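Local coordinates for DNA repair protein rhp9/CRB2 (Schizosaccharomyces pombe, PDB 2FHD) that acts in DNA repair and, through its tandem tudor domains, probably recognises methylated histone H4 according to its methylation state, at residues A97-A100 with L101-M105. Sequence-based numbering, arbitrary orientation.
Sequences AVDA and LNNDM
Ala97 and Asp104 are joined through a shared water, which donates to both backbone oxygens, 2.5 Å from Ala97 O and 2.7 Å from Asp104 O. Next comes Val98, whose CA lies 2.9 Å from Asn103 O in a CA-H...O contact. Its side chain runs alongside that of Asn102, pointing the same way; the compact, branched valine suits this buried spot, with CG1 3.6 Å from Asn102 OD1.

Asp99 does most of the work. Its backbone N donates to Asn103 O (3.0 Å) in the carbonyl plane, while its O accepts from Asn102 N, closing a type I beta turn from Asp99 to Asn102; that donor stands well above the carbonyl plane. CG is wedged between its own N and C (chi1 68°), which folds the carboxylate back over the turn. There Asp99 OD1 is gripped from opposite faces of its plane by two backbone N-H groups, Leu101 N at 3.0 Å and Asn103 N at 2.9 Å. Aspartate fits because its short arm brings a buried acceptor to both donors; an alanine here would probably leave these two N-H groups without their mate and make the turn less rigid. The amide of Asn103 crosses the carboxylate with the planes 60° apart. Small, buried Ala100 takes a corner of the turn, and Asn102 ends it with a positive phi (74°), a left-handed backbone that asparagine tolerates better than most residues.

The loop links strands 80-86 and 105-110 of the second tudor domain. Just before the turn, Val98 O accepts from Arg11 NE of strand 11-15, and within it the Ala100 backbone is hydrogen-bonded to that of Phe62. Asp104 OD2 bonds Ser88, and at the entry to strand 105-110 two residues, Asp104 and Met105, stand against the single Phe86 of strand 80-86 in a classic beta bulge.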
loop_
_atom_site.group_PDB
_atom_site.type_symbol
_atom_site.label_atom_id
_atom_site.label_comp_id
_atom_site.label_asym_id
_atom_site.label_seq_id
_atom_site.Cartn_x
_atom_site.Cartn_y
_atom_site.Cartn_z
ATOM N N ALA A 97 -5.155 -17.218 -10.070
ATOM C CA ALA A 97 -5.813 -18.269 -10.874
ATOM C C ALA A 97 -5.649 -19.647 -10.227
ATOM O O ALA A 97 -6.445 -20.510 -10.516
ATOM C CB ALA A 97 -5.259 -18.299 -12.347
ATOM N N VAL A 98 -4.659 -19.832 -9.320
ATOM C CA VAL A 98 -4.318 -21.169 -8.762
ATOM C C VAL A 98 -4.577 -21.330 -7.252
ATOM O O VAL A 98 -4.806 -20.364 -6.553
ATOM C CB VAL A 98 -2.868 -21.501 -9.073
ATOM C CG1 VAL A 98 -2.669 -21.410 -10.529
ATOM C CG2 VAL A 98 -1.858 -20.501 -8.352
ATOM N N ASP A 99 -4.532 -22.560 -6.740
ATOM C CA ASP A 99 -4.564 -22.841 -5.324
ATOM C C ASP A 99 -3.151 -23.277 -4.905
ATOM O O ASP A 99 -2.183 -23.126 -5.689
ATOM C CB ASP A 99 -5.608 -23.931 -5.060
ATOM C CG ASP A 99 -5.213 -25.330 -5.650
ATOM O OD1 ASP A 99 -4.145 -25.487 -6.331
ATOM O OD2 ASP A 99 -5.968 -26.295 -5.370
ATOM N N ALA A 100 -3.024 -23.867 -3.712
ATOM C CA ALA A 100 -1.733 -24.154 -3.125
ATOM C C ALA A 100 -0.999 -25.303 -3.822
ATOM O O ALA A 100 0.179 -25.554 -3.553
ATOM C CB ALA A 100 -1.846 -24.432 -1.630
ATOM N N LEU A 101 -1.679 -26.034 -4.681
ATOM C CA LEU A 101 -0.966 -27.105 -5.404
ATOM C C LEU A 101 -0.820 -26.734 -6.896
ATOM O O LEU A 101 -0.446 -27.552 -7.734
ATOM C CB LEU A 101 -1.764 -28.401 -5.295
ATOM C CG LEU A 101 -2.080 -28.961 -3.912
ATOM C CD1 LEU A 101 -3.122 -29.987 -4.193
ATOM C CD2 LEU A 101 -0.757 -29.575 -3.337
ATOM N N ASN A 102 -1.120 -25.485 -7.222
ATOM C CA ASN A 102 -0.983 -25.023 -8.594
ATOM C C ASN A 102 -2.085 -25.556 -9.532
ATOM O O ASN A 102 -1.915 -25.515 -10.738
ATOM C CB ASN A 102 0.383 -25.381 -9.137
ATOM C CG ASN A 102 0.964 -24.289 -9.984
ATOM O OD1 ASN A 102 0.461 -23.159 -10.015
ATOM N ND2 ASN A 102 2.042 -24.604 -10.659
ATOM N N ASN A 103 -3.207 -26.039 -8.972
ATOM C CA ASN A 103 -4.397 -26.228 -9.735
ATOM C C ASN A 103 -5.099 -24.941 -10.035
ATOM O O ASN A 103 -5.054 -23.958 -9.338
ATOM C CB ASN A 103 -5.424 -27.220 -9.097
ATOM C CG ASN A 103 -4.792 -28.537 -8.729
ATOM O OD1 ASN A 103 -4.225 -29.210 -9.595
ATOM N ND2 ASN A 103 -4.838 -28.897 -7.422
ATOM N N ASP A 104 -5.943 -25.096 -10.998
ATOM C CA ASP A 104 -6.528 -24.088 -11.788
ATOM C C ASP A 104 -8.045 -24.212 -11.856
ATOM O O ASP A 104 -8.760 -23.227 -12.031
ATOM C CB ASP A 104 -6.066 -24.643 -13.165
ATOM C CG ASP A 104 -6.140 -23.697 -14.080
ATOM O OD1 ASP A 104 -6.163 -22.572 -13.483
ATOM O OD2 ASP A 104 -6.276 -24.023 -15.226
HETATM N N MSE A 105 -8.509 -25.472 -11.886
HETATM C CA MSE A 105 -9.916 -25.814 -12.184
HETATM C C MSE A 105 -10.437 -26.687 -11.067
HETATM O O MSE A 105 -9.721 -27.488 -10.477
HETATM C CB MSE A 105 -10.080 -26.602 -13.514
HETATM C CG MSE A 105 -9.613 -25.812 -14.759
HETATM SE SE MSE A 105 -10.932 -24.410 -15.120
HETATM C CE MSE A 105 -9.730 -22.685 -15.422
HETATM O O HOH W 1 -8.724 -20.532 -11.617
#